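Aminopeptidase (Aneurinibacillus sp. AM-1, PDB 5IB9) probably acts as a zinc-dependent aminopeptidase, removing residues from peptide N termini, and binds a bestatin-type inhibitor at its active-site metals. Local coordinates at residues Q8-T13 and V388-G393; E16-T21 and V245-E250; K49-H54 and L251-S256; G327-S332 and L405-I410. All blocks are in the same frame, centred on the assembly; numbering follows the deposited sequence.

Interaction 1: residues Q8-T13 and V388-G393; sequences QITKRT and VADIVG. With ZN (zinc ion), chain E; ZN (zinc ion), chain D.
T13 and D390 meet beside a pair of zinc ions. The hydroxyl OG1 of T13 donates over 2.6 Å to D390 OD1, which accepts on its syn lone pair, while T13 OG1 (2.2 Å) and T13 O (2.1 Å) together chelate the zinc of chain E. D390 OD2 binds the zinc of chain D at 2.0 Å. One carboxylate thus grips a metal with one oxygen and steadies a ligand of its neighbour with the other. Water 1 bridges the two metals and donates to T10 O; D386 contributes to both sites. Behind D390, T10 CG2 packs on D390 CG at 3.8 Å, and T13 CG2 rests on A389 CB. Further out, I9 CG1 lies 3.8 Å from G393 O, and I9 CG2 comes so close to G393 CA that a CB there would collide with it. With an alanine here in place of I9, a gap would probably open beside G393. R12 NH1 donates to Q8 O and Q8 OE1. This dinuclear zinc site pins the N-terminal segment to helix 382-400, apart from the zinc pair bound by H228, D240, D301, E273 and H371, where the inhibitor sits in this M28-family domain.

Interaction 2: residues E16-T21 and V245-E250; sequences ENMYNT and VAVTLE
N17 reaches E250 with its amide: ND2 donates to E250 OE1 over 3.0 Å in an almost straight bond (170°). The acceptor lies in the amide plane of N17, yet the donor comes from above the carboxylate plane, the two flat groups being turned 64° apart. E250 CG stands anti to the backbone N and the chain then bends at chi2, which brings the carboxylate back to N17. The other oxygen, OE2, is held by a salt bridge from R253 NH2 and by the backbone N of D14. Shortening E250 to an alanine removes the carboxylate and is likely to leave N17 ND2 and D14 N without their acceptor and R253 without its salt-bridge partner. M18 comes next, its backbone O only 3.4 Å from A246 CB. Its CG lies against E250 CB (3.5 Å); SD rests on V247 CG2 (3.8 Å) and E250 CB, and the side chain also touches L385 and A389 of helix 382-400. Here helix 15-25 packs across helix 238-256 of the M28 peptidase domain, with segment axes 8.6 Å apart and N-to-C directions 136° from each other; the small A246 permits the close approach. One turn on, T21 turns its methyl to the helix: CG2 touches A246 CA at 3.7 Å and also L249 CD1, while Y43 of helix 35-50 adjoins the same side chain. The hydroxyl OG1 faces water 6, 2.7 Å away, which in turn donates to A246 O.

Interaction 3: residues K49-H54 and L251-S256; sequences KSYGYH and LARVMS
A252 meets both tyrosines of segment 49-54. Its carbonyl O accepts a 2.7 Å hydrogen bond from Y53 OH, approached at a C=O...donor angle of 124° with the donor tilted 20° from the carbonyl plane; this oxygen, which also takes a weak bond from S256 N, lies at the edge of the Y53 ring. The methyl of A252 touches Y53 CE2 at 3.8 Å, and a little farther off it reaches Y51 CD1. R253 follows, laying its aliphatic stem across the Y51 ring: CB sits 3.6 Å from the ring centroid, almost exactly on the normal, in a CH-pi contact, and CG adds to it 3.7 Å from Y51 CD2. With CG anti to the backbone N (chi1 -173°), the stem runs over the aromatic face before bending at chi3. The guanidinium stands nearly upright to the ring and leaves it, its NH2 forming a salt bridge with E250 OE2. These residues belong to helix 238-256 of the M28 domain, and what they receive is the C-terminal end of helix 35-50, closed by a Schellman motif in which G52 has a positive phi that disfavours any side chain. The turn carries Y51 and Y53 to the same helix. M255 takes a small part, its CB 4.0 Å from Y53 OH. Last comes S256, whose CB packs on Y51 O at 3.5 Å. S256 OG donates to R253 O, in the carbonyl plane and on a lone pair, and accepts from water 7, which also donates weakly to Y51 O.

Interaction 4: residues G327-S332 and L405-I410; sequences GAAASS and LVIEPI
I410 drives its side chain at A328, A329 and S332 on one face of helix 322-334. CB already points to the helix but stays back from it. At CB the chain forks. The branch methyl CG2 faces A328 CB, 4.5 Å away, a loose approach beside the main line of the chain. CG1 is anti to the backbone N (chi1 166°) and the next bond is extended as well (chi2 165°), so the side chain stretches straight inward; CG1 itself remains 4.4 Å from S332 CB. The tip does most of the touching. CD1 lies 3.1 Å from A328 O and 3.2 Å from S332 CB, the latter shorter than usual for two carbons, and it comes within 3.7 Å of A329 CA and 4.1 Å of A328 CB. Between these two segments no hydrogen bond forms; the contact is apolar packing in which an extended tail, past the end of helix 382-400, lies over a helix of the M28-family domain, away from the annotated sites. Small residues on the helix let the isoleucine tip come down to its backbone. The carbonyl under the methyl is not idle, because A328 O accepts the backbone N of S332. S332 in turn folds OG back to donate to A329 O at 2.7 Å, with the donor tilted 15° from the carbonyl plane, which fixes the hydroxyl alongside the I410 methyl. Nearer the start of the tail, I407 CG2 makes a marginal contact with A329 CB. Y412 reaches A328, and V406 O accepts a hydrogen bond from Q398 NE2 of helix 382-400.

From the N terminus, residues 8-13 open the longest loop, closed by interaction 1 at helix 382-400. Within it, helix 15-25 starts interaction 2 and the end of helix 35-50 starts interaction 3; both finish on successive turns of helix 238-256, so the two loops cross. L249 O meets Y51 CE1 where they adjoin. Interaction 1 touches both, through R12 O beside E250 and R253 and through A389 packed on V247 and M18. Interaction 4 begins inside the long loop, at 327-332, and closes beyond it at 405-410, crossing interaction 1, with I391 against A330 between them. It follows interactions 2 and 3 in series, about 10 Å or more from their nearest atoms.

Interaction 1: residues Q8-T13 and V388-G393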
loop_
_atom_site.group_PDB
_atom_site.type_symbol
_atom_site.label_atom_id
_atom_site.label_comp_id
_atom_site.label_asym_id
_atom_site.label_seq_id
_atom_site.Cartn_x
_atom_site.Cartn_y
_atom_site.Cartn_z
ATOM N N GLN A 8 -22.952 25.190 -22.011
ATOM C CA GLN A 8 -23.348 24.880 -20.602
ATOM C C GLN A 8 -22.128 24.940 -19.682
ATOM O O GLN A 8 -22.235 25.335 -18.531
ATOM C CB GLN A 8 -23.966 23.488 -20.497
ATOM C CG GLN A 8 -25.284 23.349 -21.256
ATOM C CD GLN A 8 -26.383 24.321 -20.722
ATOM O OE1 GLN A 8 -26.232 24.972 -19.707
ATOM N NE2 GLN A 8 -27.446 24.451 -21.467
ATOM N N ILE A 9 -20.935 24.698 -20.230
ATOM C CA ILE A 9 -19.712 24.800 -19.417
ATOM C C ILE A 9 -19.075 26.199 -19.529
ATOM O O ILE A 9 -18.811 26.848 -18.554
ATOM C CB ILE A 9 -18.683 23.772 -19.942
ATOM C CG1 ILE A 9 -19.253 22.319 -19.932
ATOM C CG2 ILE A 9 -17.352 23.964 -19.252
ATOM C CD1 ILE A 9 -19.642 21.906 -18.506
ATOM N N THR A 10 -18.959 26.729 -20.783
ATOM C CA THR A 10 -18.185 27.961 -20.950
ATOM C C THR A 10 -18.894 29.217 -20.421
ATOM O O THR A 10 -18.204 30.189 -20.131
ATOM C CB THR A 10 -17.759 28.177 -22.438
ATOM O OG1 THR A 10 -18.938 28.280 -23.229
ATOM C CG2 THR A 10 -17.008 26.898 -22.958
ATOM N N LYS A 11 -20.225 29.139 -20.327
ATOM C CA LYS A 11 -20.892 30.302 -19.731
ATOM C C LYS A 11 -20.794 30.358 -18.202
ATOM O O LYS A 11 -21.153 31.366 -17.567
ATOM C CB LYS A 11 -22.337 30.296 -20.062
ATOM C CG LYS A 11 -23.209 29.249 -19.359
ATOM C CD LYS A 11 -24.687 29.460 -19.821
ATOM C CE LYS A 11 -25.606 28.410 -19.357
ATOM N NZ LYS A 11 -27.010 28.749 -19.820
ATOM N N ARG A 12 -20.339 29.286 -17.583
ATOM C CA ARG A 12 -20.310 29.130 -16.140
ATOM C C ARG A 12 -18.918 29.092 -15.534
ATOM O O ARG A 12 -18.798 29.184 -14.315
ATOM C CB ARG A 12 -20.982 27.790 -15.771
ATOM C CG ARG A 12 -22.413 27.723 -16.129
ATOM C CD ARG A 12 -23.065 26.589 -15.349
ATOM N NE ARG A 12 -24.511 26.839 -15.348
ATOM C CZ ARG A 12 -25.281 26.507 -16.361
ATOM N NH1 ARG A 12 -24.819 25.924 -17.435
ATOM N NH2 ARG A 12 -26.629 26.768 -16.325
ATOM N N THR A 13 -17.816 28.916 -16.291
ATOM C CA THR A 13 -16.521 28.830 -15.628
ATOM C C THR A 13 -15.982 30.166 -15.106
ATOM O O THR A 13 -15.675 31.128 -15.845
ATOM C CB THR A 13 -15.517 28.310 -16.698
ATOM O OG1 THR A 13 -15.729 29.076 -17.938
ATOM C CG2 THR A 13 -15.702 26.771 -17.027
ATOM N N VAL A 388 -8.471 26.428 -19.609
ATOM C CA VAL A 388 -8.331 24.995 -19.248
ATOM C C VAL A 388 -9.644 24.478 -18.708
ATOM O O VAL A 388 -10.114 23.353 -19.018
ATOM C CB VAL A 388 -7.172 24.777 -18.294
ATOM C CG1 VAL A 388 -7.142 23.278 -17.754
ATOM C CG2 VAL A 388 -5.922 25.132 -19.026
ATOM N N ALA A 389 -10.295 25.256 -17.847
ATOM C CA ALA A 389 -11.572 24.818 -17.367
ATOM C C ALA A 389 -12.571 24.676 -18.523
ATOM O O ALA A 389 -13.346 23.687 -18.524
ATOM C CB ALA A 389 -12.078 25.901 -16.330
ATOM N N ASP A 390 -12.580 25.608 -19.515
ATOM C CA ASP A 390 -13.549 25.398 -20.621
ATOM C C ASP A 390 -13.242 24.137 -21.383
ATOM O O ASP A 390 -14.127 23.409 -21.769
ATOM C CB ASP A 390 -13.427 26.642 -21.553
ATOM C CG ASP A 390 -13.974 27.859 -20.971
ATOM O OD1 ASP A 390 -14.765 27.827 -20.046
ATOM O OD2 ASP A 390 -13.564 28.915 -21.493
ATOM N N ILE A 391 -11.959 23.872 -21.719
ATOM C CA ILE A 391 -11.596 22.712 -22.541
ATOM C C ILE A 391 -11.847 21.365 -21.762
ATOM O O ILE A 391 -12.475 20.413 -22.290
ATOM C CB ILE A 391 -10.204 22.828 -23.034
ATOM C CG1 ILE A 391 -10.071 23.905 -24.149
ATOM C CG2 ILE A 391 -9.666 21.501 -23.587
ATOM C CD1 ILE A 391 -8.636 24.395 -24.432
ATOM N N VAL A 392 -11.327 21.294 -20.527
ATOM C CA VAL A 392 -11.445 20.056 -19.745
ATOM C C VAL A 392 -12.953 19.874 -19.419
ATOM O O VAL A 392 -13.447 18.775 -19.483
ATOM C CB VAL A 392 -10.503 20.070 -18.557
ATOM C CG1 VAL A 392 -10.810 18.865 -17.600
ATOM C CG2 VAL A 392 -9.106 19.928 -19.045
ATOM N N GLY A 393 -13.581 20.953 -19.008
ATOM C CA GLY A 393 -15.005 20.755 -18.667
ATOM C C GLY A 393 -15.829 20.349 -19.875
ATOM O O GLY A 393 -16.750 19.533 -19.716
HETATM ZN ZN ZN E . -15.479 31.225 -17.956
HETATM ZN ZN ZN D . -14.111 30.721 -20.990
HETATM O O HOH W 1 -15.629 31.159 -20.062
HETATM O O HOH W 2 -17.659 31.709 -17.937
HETATM O O HOH W 3 -13.691 32.120 -22.498
HETATM O O HOH W 4 -14.540 31.461 -23.233
HETATM O O HOH W 5 -15.189 33.268 -17.869
#

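Interaction 2: residues E16-T21 and V245-E250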
loop_
_atom_site.group_PDB
_atom_site.type_symbol
_atom_site.label_atom_id
_atom_site.label_comp_id
_atom_site.label_asym_id
_atom_site.label_seq_id
_atom_site.Cartn_x
_atom_site.Cartn_y
_atom_site.Cartn_z
ATOM N N GLU A 16 -12.748 34.187 -11.412
ATOM C CA GLU A 16 -12.528 34.779 -10.086
ATOM C C GLU A 16 -12.557 33.698 -8.965
ATOM O O GLU A 16 -11.719 33.795 -8.081
ATOM C CB GLU A 16 -13.547 35.883 -9.869
ATOM C CG GLU A 16 -13.237 37.119 -10.759
ATOM C CD GLU A 16 -13.604 36.961 -12.292
ATOM O OE1 GLU A 16 -12.848 37.500 -13.161
ATOM O OE2 GLU A 16 -14.661 36.359 -12.657
ATOM N N ASN A 17 -13.455 32.745 -9.070
ATOM C CA ASN A 17 -13.526 31.622 -8.093
ATOM C C ASN A 17 -12.132 30.966 -8.117
ATOM O O ASN A 17 -11.542 30.626 -7.075
ATOM C CB ASN A 17 -14.594 30.644 -8.452
ATOM C CG ASN A 17 -15.981 31.143 -8.228
ATOM O OD1 ASN A 17 -16.198 32.196 -7.557
ATOM N ND2 ASN A 17 -16.959 30.333 -8.664
ATOM N N MET A 18 -11.647 30.681 -9.348
ATOM C CA MET A 18 -10.397 29.930 -9.409
ATOM C C MET A 18 -9.222 30.661 -8.887
ATOM O O MET A 18 -8.369 30.159 -8.192
ATOM C CB MET A 18 -10.113 29.457 -10.864
ATOM C CG MET A 18 -11.195 28.458 -11.246
ATOM S SD MET A 18 -10.941 27.695 -12.924
ATOM C CE MET A 18 -11.396 29.032 -14.000
ATOM N N TYR A 19 -9.137 31.964 -9.230
ATOM C CA TYR A 19 -8.067 32.760 -8.682
ATOM C C TYR A 19 -8.172 32.836 -7.111
ATOM O O TYR A 19 -7.169 32.718 -6.456
ATOM C CB TYR A 19 -8.221 34.228 -9.251
ATOM C CG TYR A 19 -7.129 35.183 -8.885
ATOM C CD1 TYR A 19 -5.905 35.261 -9.569
ATOM C CD2 TYR A 19 -7.338 36.000 -7.752
ATOM C CE1 TYR A 19 -4.882 36.228 -9.163
ATOM C CE2 TYR A 19 -6.343 36.910 -7.328
ATOM C CZ TYR A 19 -5.144 36.989 -8.021
ATOM O OH TYR A 19 -4.189 37.911 -7.543
ATOM N N ASN A 20 -9.394 32.974 -6.641
ATOM C CA ASN A 20 -9.587 33.040 -5.128
ATOM C C ASN A 20 -9.138 31.712 -4.476
ATOM O O ASN A 20 -8.552 31.731 -3.382
ATOM C CB ASN A 20 -11.036 33.364 -4.831
ATOM C CG ASN A 20 -11.350 34.857 -5.141
ATOM O OD1 ASN A 20 -10.449 35.635 -5.395
ATOM N ND2 ASN A 20 -12.643 35.169 -5.209
ATOM N N THR A 21 -9.460 30.591 -5.130
ATOM C CA THR A 21 -8.900 29.378 -4.559
ATOM C C THR A 21 -7.396 29.334 -4.488
ATOM O O THR A 21 -6.782 28.946 -3.474
ATOM C CB THR A 21 -9.405 28.168 -5.474
ATOM O OG1 THR A 21 -10.806 28.004 -5.370
ATOM C CG2 THR A 21 -8.648 26.839 -5.084
ATOM N N VAL A 245 -6.088 22.337 -8.582
ATOM C CA VAL A 245 -7.137 22.210 -7.531
ATOM C C VAL A 245 -8.254 23.206 -7.850
ATOM O O VAL A 245 -9.449 22.830 -7.761
ATOM C CB VAL A 245 -6.543 22.517 -6.193
ATOM C CG1 VAL A 245 -7.737 22.626 -5.168
ATOM C CG2 VAL A 245 -5.565 21.386 -5.750
ATOM N N ALA A 246 -7.851 24.430 -8.228
ATOM C CA ALA A 246 -8.865 25.419 -8.509
ATOM C C ALA A 246 -9.775 25.085 -9.695
ATOM O O ALA A 246 -11.008 25.279 -9.676
ATOM C CB ALA A 246 -8.180 26.790 -8.818
ATOM N N VAL A 247 -9.155 24.501 -10.757
ATOM C CA VAL A 247 -9.984 24.012 -11.930
ATOM C C VAL A 247 -10.849 22.811 -11.535
ATOM O O VAL A 247 -11.983 22.718 -11.909
ATOM C CB VAL A 247 -9.084 23.663 -13.136
ATOM C CG1 VAL A 247 -9.915 23.171 -14.337
ATOM C CG2 VAL A 247 -8.306 24.964 -13.542
ATOM N N THR A 248 -10.309 21.938 -10.693
ATOM C CA THR A 248 -11.052 20.766 -10.202
ATOM C C THR A 248 -12.323 21.229 -9.426
ATOM O O THR A 248 -13.400 20.754 -9.740
ATOM C CB THR A 248 -10.187 19.872 -9.335
ATOM O OG1 THR A 248 -9.099 19.351 -10.121
ATOM C CG2 THR A 248 -11.004 18.612 -8.836
ATOM N N LEU A 249 -12.143 22.168 -8.503
ATOM C CA LEU A 249 -13.274 22.704 -7.704
ATOM C C LEU A 249 -14.249 23.406 -8.619
ATOM O O LEU A 249 -15.422 23.186 -8.493
ATOM C CB LEU A 249 -12.714 23.639 -6.616
ATOM C CG LEU A 249 -12.049 22.998 -5.444
ATOM C CD1 LEU A 249 -11.500 24.104 -4.541
ATOM C CD2 LEU A 249 -13.105 22.168 -4.651
ATOM N N GLU A 250 -13.702 24.238 -9.519
ATOM C CA GLU A 250 -14.593 25.038 -10.341
ATOM C C GLU A 250 -15.429 24.125 -11.255
ATOM O O GLU A 250 -16.629 24.354 -11.509
ATOM C CB GLU A 250 -13.845 26.143 -11.036
ATOM C CG GLU A 250 -14.799 27.040 -11.921
ATOM C CD GLU A 250 -15.940 27.783 -11.217
ATOM O OE1 GLU A 250 -16.072 27.840 -9.972
ATOM O OE2 GLU A 250 -16.774 28.290 -12.017
HETATM O O HOH W 6 -11.867 27.217 -7.764
#

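Interaction 3: residues K49-H54 and L251-S256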
loop_
_atom_site.group_PDB
_atom_site.type_symbol
_atom_site.label_atom_id
_atom_site.label_comp_id
_atom_site.label_asym_id
_atom_site.label_seq_id
_atom_site.Cartn_x
_atom_site.Cartn_y
_atom_site.Cartn_z
ATOM N N LYS A 49 -18.323 20.730 -0.476
ATOM C CA LYS A 49 -19.606 20.617 0.243
ATOM C C LYS A 49 -20.443 21.817 -0.119
ATOM O O LYS A 49 -21.717 21.654 -0.209
ATOM C CB LYS A 49 -19.384 20.559 1.745
ATOM C CG LYS A 49 -18.996 19.237 2.254
ATOM C CD LYS A 49 -18.791 19.460 3.820
ATOM C CE LYS A 49 -18.219 18.311 4.557
ATOM N NZ LYS A 49 -17.958 18.851 6.026
ATOM N N SER A 50 -19.855 22.987 -0.269
ATOM C CA SER A 50 -20.648 24.204 -0.579
ATOM C C SER A 50 -21.370 24.142 -1.917
ATOM O O SER A 50 -22.338 24.904 -2.163
ATOM C CB SER A 50 -19.848 25.435 -0.492
ATOM O OG SER A 50 -19.042 25.642 -1.672
ATOM N N TYR A 51 -20.883 23.283 -2.853
ATOM C CA TYR A 51 -21.523 23.132 -4.172
ATOM C C TYR A 51 -22.578 22.035 -4.114
ATOM O O TYR A 51 -23.178 21.620 -5.148
ATOM C CB TYR A 51 -20.484 22.687 -5.259
ATOM C CG TYR A 51 -19.224 23.496 -5.267
ATOM C CD1 TYR A 51 -17.993 22.913 -5.674
ATOM C CD2 TYR A 51 -19.200 24.822 -4.995
ATOM C CE1 TYR A 51 -16.843 23.709 -5.682
ATOM C CE2 TYR A 51 -18.053 25.573 -4.951
ATOM C CZ TYR A 51 -16.856 25.009 -5.416
ATOM O OH TYR A 51 -15.654 25.713 -5.418
ATOM N N GLY A 52 -22.732 21.430 -2.938
ATOM C CA GLY A 52 -23.698 20.386 -2.736
ATOM C C GLY A 52 -23.237 18.960 -2.751
ATOM O O GLY A 52 -24.021 18.046 -2.686
ATOM N N TYR A 53 -21.923 18.740 -2.810
ATOM C CA TYR A 53 -21.374 17.424 -2.818
ATOM C C TYR A 53 -21.237 16.770 -1.411
ATOM O O TYR A 53 -20.900 17.432 -0.428
ATOM C CB TYR A 53 -19.949 17.442 -3.445
ATOM C CG TYR A 53 -19.976 17.688 -4.962
ATOM C CD1 TYR A 53 -19.935 16.637 -5.844
ATOM C CD2 TYR A 53 -19.947 18.991 -5.473
ATOM C CE1 TYR A 53 -19.973 16.859 -7.196
ATOM C CE2 TYR A 53 -20.025 19.208 -6.855
ATOM C CZ TYR A 53 -20.066 18.143 -7.719
ATOM O OH TYR A 53 -20.093 18.330 -9.103
ATOM N N HIS A 54 -21.496 15.499 -1.412
ATOM C CA HIS A 54 -21.005 14.631 -0.301
ATOM C C HIS A 54 -19.489 14.355 -0.569
ATOM O O HIS A 54 -19.059 14.030 -1.704
ATOM C CB HIS A 54 -21.852 13.350 -0.232
ATOM C CG HIS A 54 -21.405 12.393 0.819
ATOM N ND1 HIS A 54 -20.695 11.248 0.521
ATOM C CD2 HIS A 54 -21.581 12.400 2.162
ATOM C CE1 HIS A 54 -20.448 10.594 1.641
ATOM N NE2 HIS A 54 -20.961 11.280 2.652
ATOM N N LEU A 251 -14.815 23.094 -11.851
ATOM C CA LEU A 251 -15.575 22.229 -12.698
ATOM C C LEU A 251 -16.580 21.443 -11.846
ATOM O O LEU A 251 -17.715 21.132 -12.325
ATOM C CB LEU A 251 -14.702 21.219 -13.529
ATOM C CG LEU A 251 -13.890 22.033 -14.570
ATOM C CD1 LEU A 251 -12.994 21.041 -15.259
ATOM C CD2 LEU A 251 -14.766 22.750 -15.591
ATOM N N ALA A 252 -16.213 21.083 -10.586
ATOM C CA ALA A 252 -17.270 20.420 -9.770
ATOM C C ALA A 252 -18.448 21.411 -9.539
ATOM O O ALA A 252 -19.543 20.951 -9.582
ATOM C CB ALA A 252 -16.693 20.054 -8.419
ATOM N N ARG A 253 -18.207 22.705 -9.332
ATOM C CA ARG A 253 -19.306 23.646 -9.135
ATOM C C ARG A 253 -20.083 23.733 -10.402
ATOM O O ARG A 253 -21.339 23.659 -10.411
ATOM C CB ARG A 253 -18.701 24.956 -8.808
ATOM C CG ARG A 253 -19.820 26.001 -8.412
ATOM C CD ARG A 253 -19.248 27.412 -8.227
ATOM N NE ARG A 253 -18.985 27.944 -9.555
ATOM C CZ ARG A 253 -19.892 28.369 -10.418
ATOM N NH1 ARG A 253 -21.174 28.443 -10.015
ATOM N NH2 ARG A 253 -19.497 28.731 -11.674
ATOM N N VAL A 254 -19.392 23.850 -11.531
ATOM C CA VAL A 254 -20.137 23.919 -12.834
ATOM C C VAL A 254 -21.014 22.708 -13.045
ATOM O O VAL A 254 -22.198 22.854 -13.429
ATOM C CB VAL A 254 -19.128 24.081 -14.015
ATOM C CG1 VAL A 254 -19.850 23.850 -15.390
ATOM C CG2 VAL A 254 -18.569 25.500 -13.960
ATOM N N MET A 255 -20.485 21.483 -12.826
ATOM C CA MET A 255 -21.233 20.299 -13.146
ATOM C C MET A 255 -22.377 20.168 -12.139
ATOM O O MET A 255 -23.403 19.508 -12.480
ATOM C CB MET A 255 -20.370 19.034 -13.077
ATOM C CG MET A 255 -19.291 19.140 -14.125
ATOM S SD MET A 255 -20.034 18.977 -15.790
ATOM C CE MET A 255 -18.460 18.880 -16.682
ATOM N N SER A 256 -22.317 20.843 -11.011
ATOM C CA SER A 256 -23.441 20.718 -10.030
ATOM C C SER A 256 -24.700 21.384 -10.601
ATOM O O SER A 256 -25.832 21.104 -10.115
ATOM C CB SER A 256 -23.117 21.302 -8.670
ATOM O OG SER A 256 -23.122 22.711 -8.648
HETATM O O HOH W 7 -24.456 24.111 -6.977
#

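Interaction 4: residues G327-S332 and L405-I410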
loop_
_atom_site.group_PDB
_atom_site.type_symbol
_atom_site.label_atom_id
_atom_site.label_comp_id
_atom_site.label_asym_id
_atom_site.label_seq_id
_atom_site.Cartn_x
_atom_site.Cartn_y
_atom_site.Cartn_z
ATOM N N GLY A 327 -10.278 15.669 -25.139
ATOM C CA GLY A 327 -9.592 16.956 -24.956
ATOM C C GLY A 327 -9.366 17.572 -26.335
ATOM O O GLY A 327 -9.647 18.808 -26.477
ATOM N N ALA A 328 -8.976 16.759 -27.325
ATOM C CA ALA A 328 -8.762 17.307 -28.665
ATOM C C ALA A 328 -10.040 17.730 -29.258
ATOM O O ALA A 328 -10.084 18.799 -29.935
ATOM C CB ALA A 328 -8.061 16.299 -29.589
ATOM N N ALA A 329 -11.128 17.003 -29.101
ATOM C CA ALA A 329 -12.431 17.350 -29.682
ATOM C C ALA A 329 -12.895 18.685 -29.072
ATOM O O ALA A 329 -13.163 19.631 -29.788
ATOM C CB ALA A 329 -13.514 16.318 -29.364
ATOM N N ALA A 330 -12.848 18.800 -27.758
ATOM C CA ALA A 330 -13.329 20.033 -27.106
ATOM C C ALA A 330 -12.430 21.150 -27.544
ATOM O O ALA A 330 -12.970 22.221 -27.891
ATOM C CB ALA A 330 -13.290 19.887 -25.547
ATOM N N SER A 331 -11.121 21.005 -27.513
ATOM C CA SER A 331 -10.302 22.101 -27.986
ATOM C C SER A 331 -10.634 22.490 -29.405
ATOM O O SER A 331 -10.608 23.694 -29.734
ATOM C CB SER A 331 -8.821 21.764 -27.751
ATOM O OG SER A 331 -8.029 22.939 -28.110
ATOM N N SER A 332 -10.869 21.553 -30.288
ATOM C CA SER A 332 -11.074 21.932 -31.678
ATOM C C SER A 332 -12.283 22.818 -31.812
ATOM O O SER A 332 -12.332 23.650 -32.775
ATOM C CB SER A 332 -11.110 20.631 -32.471
ATOM O OG SER A 332 -12.441 20.117 -32.360
ATOM N N LEU A 405 -22.471 8.873 -25.787
ATOM C CA LEU A 405 -21.249 9.570 -26.167
ATOM C C LEU A 405 -21.008 9.315 -27.642
ATOM O O LEU A 405 -21.001 8.102 -28.078
ATOM C CB LEU A 405 -20.115 8.953 -25.331
ATOM C CG LEU A 405 -18.653 9.355 -25.659
ATOM C CD1 LEU A 405 -18.405 10.908 -25.622
ATOM C CD2 LEU A 405 -17.705 8.689 -24.688
ATOM N N VAL A 406 -20.677 10.359 -28.380
ATOM C CA VAL A 406 -20.197 10.342 -29.750
ATOM C C VAL A 406 -18.934 11.186 -29.815
ATOM O O VAL A 406 -18.919 12.341 -29.349
ATOM C CB VAL A 406 -21.255 10.982 -30.700
ATOM C CG1 VAL A 406 -20.740 11.016 -32.118
ATOM C CG2 VAL A 406 -22.602 10.176 -30.648
ATOM N N ILE A 407 -17.828 10.608 -30.316
ATOM C CA ILE A 407 -16.638 11.440 -30.603
ATOM C C ILE A 407 -16.473 11.396 -32.122
ATOM O O ILE A 407 -16.582 10.334 -32.741
ATOM C CB ILE A 407 -15.408 10.926 -29.851
ATOM C CG1 ILE A 407 -15.739 10.725 -28.371
ATOM C CG2 ILE A 407 -14.222 11.937 -30.071
ATOM C CD1 ILE A 407 -14.526 10.145 -27.582
ATOM N N GLU A 408 -16.355 12.560 -32.740
ATOM C CA GLU A 408 -16.183 12.625 -34.151
ATOM C C GLU A 408 -14.709 12.564 -34.419
ATOM O O GLU A 408 -13.893 12.969 -33.578
ATOM C CB GLU A 408 -16.799 13.916 -34.660
ATOM C CG GLU A 408 -18.315 13.818 -34.607
ATOM C CD GLU A 408 -18.965 14.485 -35.805
ATOM O OE1 GLU A 408 -18.277 14.727 -36.850
ATOM O OE2 GLU A 408 -20.180 14.746 -35.714
ATOM N N PRO A 409 -14.337 11.982 -35.555
ATOM C CA PRO A 409 -12.922 11.872 -35.818
ATOM C C PRO A 409 -12.244 13.259 -35.863
ATOM O O PRO A 409 -12.835 14.243 -36.338
ATOM C CB PRO A 409 -12.886 11.200 -37.228
ATOM C CG PRO A 409 -14.268 10.625 -37.436
ATOM C CD PRO A 409 -15.166 11.564 -36.726
ATOM N N ILE A 410 -11.043 13.349 -35.333
ATOM C CA ILE A 410 -10.312 14.614 -35.330
ATOM C C ILE A 410 -8.823 14.268 -35.322
ATOM O O ILE A 410 -8.392 13.408 -34.547
ATOM C CB ILE A 410 -10.714 15.412 -34.015
ATOM C CG1 ILE A 410 -9.805 16.596 -33.681
ATOM C CG2 ILE A 410 -10.612 14.509 -32.811
ATOM C CD1 ILE A 410 -10.385 17.486 -32.703
#